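PDB 4XTT: putative potassium transport protein from Staphylococcus aureus 08BA02176, which probably regulates potassium uptake as the cytosolic gating subunit of a Ktr channel, through the C-terminal lobe of its RCK domain, which binds c-di-AMP. Local coordinates for residues E14-G28 against N62-D75. Residues are numbered along the deposited sequence; the frame is centred on the assembly and turned at random.
Sequences EHSIVELKATEKMAG and NLEIGDILIMIGHD
Ile17 packs on Ile72 and Ile70 along one face of an antiparallel strand pair, 15-21 with 68-72. With CG1 anti to the carbonyl carbon (chi1 -74°), Ile17 turns that branch onto CG1 of Ile72, 3.7 Å away. Its CG2 branch meets CG2 of Ile70. Leu9 of helix 3-11 covers this pair, and Tyr8 and Ile55 of the second subunit pack here. The extended chain of Glu19 crosses Ile68, its CG 3.6 Å from Ile68 CG2. Val18, Leu20 and Met71 occupy the other face, under helix 75-83. The Met71 chain bends at its last torsion, and CE lies 4.0 Å from Leu20 CB.

The backbones pair in both directions at Val18 with Met71 and at Leu20 with Leu69. Beyond the strands, Ala22 N reaches Asp67 O at 2.7 Å. Met26 CG rests on Leu63 CD1, and Gly28 N bonds to Leu63 O. Asp67 OD2 takes Glu64 N across the type II turn and forms a salt bridge with Arg49.

At the other end, Asp75 N bonds to Glu14 O at 2.7 Å, which ties the start of strand 15-21 to the first turn of helix 75-83. Glu14 O also sits over one face of the His74 ring. His74 NE2 gives Glu14 OE2 a weak bond, while ND1 caps Asn76 N. Apolar side chains thus make up the middle of both faces. Met71 touches Ile42 and Leu69 touches Ile44, both of the c-di-AMP pocket. The face with Val18 and Leu20 therefore borders that site, the Met71 side chain about 7 Å from the ligand.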
loop_
_atom_site.group_PDB
_atom_site.type_symbol
_atom_site.label_atom_id
_atom_site.label_comp_id
_atom_site.label_asym_id
_atom_site.label_seq_id
_atom_site.Cartn_x
_atom_site.Cartn_y
_atom_site.Cartn_z
ATOM N N GLU A 14 -11.690 11.031 6.755
ATOM C CA GLU A 14 -10.440 11.748 6.501
ATOM C C GLU A 14 -9.427 10.915 5.701
ATOM O O GLU A 14 -8.381 11.414 5.278
ATOM C CB GLU A 14 -9.838 12.224 7.819
ATOM C CG GLU A 14 -10.633 13.376 8.421
ATOM C CD GLU A 14 -9.992 13.970 9.655
ATOM O OE1 GLU A 14 -10.623 13.897 10.731
ATOM O OE2 GLU A 14 -8.860 14.496 9.553
ATOM N N HIS A 15 -9.750 9.641 5.503
ATOM C CA HIS A 15 -8.918 8.728 4.729
ATOM C C HIS A 15 -9.738 8.158 3.584
ATOM O O HIS A 15 -10.959 8.015 3.688
ATOM C CB HIS A 15 -8.389 7.579 5.588
ATOM C CG HIS A 15 -7.665 8.014 6.825
ATOM N ND1 HIS A 15 -7.538 7.205 7.930
ATOM C CD2 HIS A 15 -7.011 9.162 7.120
ATOM C CE1 HIS A 15 -6.843 7.838 8.861
ATOM N NE2 HIS A 15 -6.514 9.026 8.393
ATOM N N SER A 16 -9.060 7.848 2.485
ATOM C CA SER A 16 -9.739 7.486 1.243
ATOM C C SER A 16 -8.785 6.864 0.220
ATOM O O SER A 16 -7.580 7.108 0.268
ATOM C CB SER A 16 -10.445 8.709 0.649
ATOM O OG SER A 16 -9.546 9.781 0.461
ATOM N N ILE A 17 -9.318 5.998 -0.642
ATOM C CA ILE A 17 -8.550 5.482 -1.774
ATOM C C ILE A 17 -8.876 6.267 -3.031
ATOM O O ILE A 17 -10.035 6.471 -3.380
ATOM C CB ILE A 17 -8.808 3.991 -2.057
ATOM C CG1 ILE A 17 -8.135 3.128 -1.005
ATOM C CG2 ILE A 17 -8.174 3.576 -3.366
ATOM C CD1 ILE A 17 -8.184 1.639 -1.325
ATOM N N VAL A 18 -7.827 6.744 -3.680
ATOM C CA VAL A 18 -7.961 7.632 -4.814
ATOM C C VAL A 18 -7.123 7.094 -5.955
ATOM O O VAL A 18 -6.031 6.564 -5.746
ATOM C CB VAL A 18 -7.521 9.073 -4.460
ATOM C CG1 VAL A 18 -7.489 9.949 -5.700
ATOM C CG2 VAL A 18 -8.450 9.665 -3.397
ATOM N N GLU A 19 -7.661 7.177 -7.159
ATOM C CA GLU A 19 -6.896 6.888 -8.358
ATOM C C GLU A 19 -6.331 8.152 -8.992
ATOM O O GLU A 19 -6.985 9.193 -9.017
ATOM C CB GLU A 19 -7.754 6.121 -9.354
ATOM C CG GLU A 19 -7.766 4.632 -9.092
ATOM C CD GLU A 19 -8.707 3.902 -10.014
ATOM O OE1 GLU A 19 -9.019 4.450 -11.094
ATOM O OE2 GLU A 19 -9.092 2.762 -9.678
ATOM N N LEU A 20 -5.117 8.055 -9.515
ATOM C CA LEU A 20 -4.484 9.201 -10.152
ATOM C C LEU A 20 -3.762 8.765 -11.422
ATOM O O LEU A 20 -2.841 7.950 -11.379
ATOM C CB LEU A 20 -3.500 9.877 -9.198
ATOM C CG LEU A 20 -2.802 11.093 -9.799
ATOM C CD1 LEU A 20 -3.825 12.182 -10.069
ATOM C CD2 LEU A 20 -1.694 11.603 -8.898
ATOM N N LYS A 21 -4.175 9.336 -12.548
ATOM C CA LYS A 21 -3.641 8.945 -13.844
ATOM C C LYS A 21 -2.328 9.673 -14.089
ATOM O O LYS A 21 -2.206 10.864 -13.795
ATOM C CB LYS A 21 -4.660 9.246 -14.948
ATOM C CG LYS A 21 -4.231 8.848 -16.361
ATOM C CD LYS A 21 -5.437 8.437 -17.207
ATOM C CE LYS A 21 -6.657 9.300 -16.889
ATOM N NZ LYS A 21 -7.912 8.809 -17.526
ATOM N N ALA A 22 -1.343 8.954 -14.613
ATOM C CA ALA A 22 -0.014 9.518 -14.791
ATOM C C ALA A 22 0.040 10.507 -15.952
ATOM O O ALA A 22 -0.361 10.192 -17.077
ATOM C CB ALA A 22 0.999 8.410 -15.004
ATOM N N THR A 23 0.554 11.700 -15.666
ATOM C CA THR A 23 0.722 12.742 -16.672
ATOM C C THR A 23 2.139 12.688 -17.232
ATOM O O THR A 23 3.012 12.050 -16.639
ATOM C CB THR A 23 0.459 14.138 -16.084
ATOM O OG1 THR A 23 0.698 15.139 -17.083
ATOM C CG2 THR A 23 1.379 14.386 -14.904
ATOM N N GLU A 24 2.370 13.372 -18.351
ATOM C CA GLU A 24 3.697 13.423 -18.956
ATOM C C GLU A 24 4.712 13.966 -17.960
ATOM O O GLU A 24 5.863 13.521 -17.916
ATOM C CB GLU A 24 3.686 14.281 -20.221
ATOM C CG GLU A 24 2.840 13.708 -21.344
ATOM C CD GLU A 24 3.411 12.418 -21.909
ATOM O OE1 GLU A 24 4.630 12.180 -21.754
ATOM O OE2 GLU A 24 2.635 11.638 -22.499
ATOM N N LYS A 25 4.275 14.942 -17.170
ATOM C CA LYS A 25 5.075 15.467 -16.077
ATOM C C LYS A 25 5.539 14.341 -15.161
ATOM O O LYS A 25 6.692 14.311 -14.728
ATOM C CB LYS A 25 4.263 16.488 -15.278
ATOM C CG LYS A 25 4.924 16.948 -13.998
ATOM C CD LYS A 25 3.964 17.776 -13.157
ATOM C CE LYS A 25 4.625 18.220 -11.866
ATOM N NZ LYS A 25 5.239 17.067 -11.149
ATOM N N MET A 26 4.642 13.394 -14.909
ATOM C CA MET A 26 4.897 12.326 -13.953
ATOM C C MET A 26 5.385 11.065 -14.666
ATOM O O MET A 26 6.066 10.226 -14.073
ATOM C CB MET A 26 3.630 12.078 -13.123
ATOM C CG MET A 26 3.339 10.654 -12.710
ATOM S SD MET A 26 2.001 10.623 -11.492
ATOM C CE MET A 26 0.914 11.873 -12.156
ATOM N N ALA A 27 5.065 10.956 -15.953
ATOM C CA ALA A 27 5.558 9.859 -16.784
ATOM C C ALA A 27 7.049 10.042 -17.062
ATOM O O ALA A 27 7.521 11.166 -17.256
ATOM C CB ALA A 27 4.781 9.774 -18.083
ATOM N N GLY A 28 7.795 8.942 -17.059
ATOM C CA GLY A 28 9.233 9.020 -17.232
ATOM C C GLY A 28 9.923 9.024 -15.885
ATOM O O GLY A 28 11.139 8.851 -15.794
ATOM N N ASN A 62 10.042 3.208 -14.475
ATOM C CA ASN A 62 9.499 4.491 -14.908
ATOM C C ASN A 62 8.000 4.400 -15.148
ATOM O O ASN A 62 7.521 3.469 -15.791
ATOM C CB ASN A 62 10.226 4.980 -16.157
ATOM C CG ASN A 62 11.602 5.533 -15.839
ATOM O OD1 ASN A 62 12.017 5.550 -14.681
ATOM N ND2 ASN A 62 12.330 5.952 -16.865
ATOM N N LEU A 63 7.262 5.373 -14.630
ATOM C CA LEU A 63 5.824 5.407 -14.846
ATOM C C LEU A 63 5.553 5.769 -16.294
ATOM O O LEU A 63 6.109 6.732 -16.818
ATOM C CB LEU A 63 5.146 6.416 -13.913
ATOM C CG LEU A 63 5.280 6.234 -12.400
ATOM C CD1 LEU A 63 4.663 7.422 -11.691
ATOM C CD2 LEU A 63 4.635 4.933 -11.921
ATOM N N GLU A 64 4.685 4.996 -16.933
ATOM C CA GLU A 64 4.331 5.238 -18.323
ATOM C C GLU A 64 3.033 6.017 -18.396
ATOM O O GLU A 64 2.288 6.100 -17.416
ATOM C CB GLU A 64 4.218 3.913 -19.081
ATOM C CG GLU A 64 5.466 3.047 -18.948
ATOM C CD GLU A 64 5.367 1.739 -19.701
ATOM O OE1 GLU A 64 4.232 1.291 -19.969
ATOM O OE2 GLU A 64 6.426 1.161 -20.028
ATOM N N ILE A 65 2.767 6.589 -19.563
ATOM C CA ILE A 65 1.561 7.370 -19.771
ATOM C C ILE A 65 0.324 6.476 -19.644
ATOM O O ILE A 65 0.276 5.366 -20.180
ATOM C CB ILE A 65 1.576 8.060 -21.153
ATOM C CG1 ILE A 65 2.977 8.591 -21.481
ATOM C CG2 ILE A 65 0.565 9.182 -21.203
ATOM C CD1 ILE A 65 3.809 7.674 -22.378
ATOM N N GLY A 66 -0.668 6.956 -18.905
ATOM C CA GLY A 66 -1.904 6.221 -18.731
ATOM C C GLY A 66 -1.916 5.308 -17.523
ATOM O O GLY A 66 -2.956 4.727 -17.197
ATOM N N ASP A 67 -0.767 5.176 -16.862
ATOM C CA ASP A 67 -0.683 4.412 -15.621
ATOM C C ASP A 67 -1.544 5.042 -14.545
ATOM O O ASP A 67 -1.445 6.237 -14.274
ATOM C CB ASP A 67 0.760 4.313 -15.129
ATOM C CG ASP A 67 1.554 3.252 -15.852
ATOM O OD1 ASP A 67 0.938 2.321 -16.413
ATOM O OD2 ASP A 67 2.797 3.356 -15.864
ATOM N N ILE A 68 -2.406 4.231 -13.952
ATOM C CA ILE A 68 -3.271 4.694 -12.885
ATOM C C ILE A 68 -2.732 4.250 -11.528
ATOM O O ILE A 68 -2.743 3.060 -11.208
ATOM C CB ILE A 68 -4.715 4.190 -13.082
ATOM C CG1 ILE A 68 -5.272 4.715 -14.411
ATOM C CG2 ILE A 68 -5.601 4.650 -11.933
ATOM C CD1 ILE A 68 -6.611 4.141 -14.787
ATOM N N LEU A 69 -2.235 5.200 -10.741
ATOM C CA LEU A 69 -1.747 4.869 -9.409
ATOM C C LEU A 69 -2.932 4.745 -8.465
ATOM O O LEU A 69 -3.763 5.647 -8.376
ATOM C CB LEU A 69 -0.757 5.919 -8.882
ATOM C CG LEU A 69 0.399 6.334 -9.794
ATOM C CD1 LEU A 69 1.390 7.190 -9.037
ATOM C CD2 LEU A 69 1.099 5.127 -10.395
ATOM N N ILE A 70 -3.014 3.621 -7.764
ATOM C CA ILE A 70 -4.066 3.444 -6.780
ATOM C C ILE A 70 -3.487 3.759 -5.398
ATOM O O ILE A 70 -2.665 3.009 -4.859
ATOM C CB ILE A 70 -4.646 2.023 -6.829
ATOM C CG1 ILE A 70 -5.011 1.662 -8.268
ATOM C CG2 ILE A 70 -5.854 1.913 -5.926
ATOM C CD1 ILE A 70 -5.617 0.287 -8.425
ATOM N N MET A 71 -3.927 4.871 -4.823
ATOM C CA MET A 71 -3.278 5.388 -3.629
ATOM C C MET A 71 -4.197 5.344 -2.428
ATOM O O MET A 71 -5.414 5.508 -2.545
ATOM C CB MET A 71 -2.818 6.822 -3.855
ATOM C CG MET A 71 -2.003 7.027 -5.101
ATOM S SD MET A 71 -1.623 8.770 -5.327
ATOM C CE MET A 71 -3.269 9.458 -5.187
ATOM N N ILE A 72 -3.596 5.158 -1.262
ATOM C CA ILE A 72 -4.341 5.157 -0.021
ATOM C C ILE A 72 -3.565 5.959 1.019
ATOM O O ILE A 72 -2.348 5.813 1.150
ATOM C CB ILE A 72 -4.618 3.706 0.429
ATOM C CG1 ILE A 72 -5.555 3.664 1.626
ATOM C CG2 ILE A 72 -3.324 2.961 0.728
ATOM C CD1 ILE A 72 -5.994 2.258 1.949
ATOM N N GLY A 73 -4.269 6.831 1.735
ATOM C CA GLY A 73 -3.648 7.707 2.714
ATOM C C GLY A 73 -4.604 8.769 3.235
ATOM O O GLY A 73 -5.796 8.769 2.915
ATOM N N HIS A 74 -4.079 9.668 4.060
ATOM C CA HIS A 74 -4.865 10.763 4.613
ATOM C C HIS A 74 -5.231 11.752 3.512
ATOM O O HIS A 74 -4.431 11.993 2.608
ATOM C CB HIS A 74 -4.080 11.455 5.732
ATOM C CG HIS A 74 -4.904 12.367 6.582
ATOM N ND1 HIS A 74 -5.225 13.655 6.199
ATOM C CD2 HIS A 74 -5.462 12.191 7.802
ATOM C CE1 HIS A 74 -5.947 14.225 7.143
ATOM N NE2 HIS A 74 -6.109 13.358 8.128
ATOM N N ASP A 75 -6.421 12.344 3.605
ATOM C CA ASP A 75 -6.916 13.232 2.547
ATOM C C ASP A 75 -6.023 14.442 2.314
ATOM O O ASP A 75 -5.845 14.878 1.180
ATOM C CB ASP A 75 -8.319 13.738 2.875
ATOM C CG ASP A 75 -9.381 12.692 2.669
ATOM O OD1 ASP A 75 -9.079 11.646 2.058
ATOM O OD2 ASP A 75 -10.524 12.927 3.117
#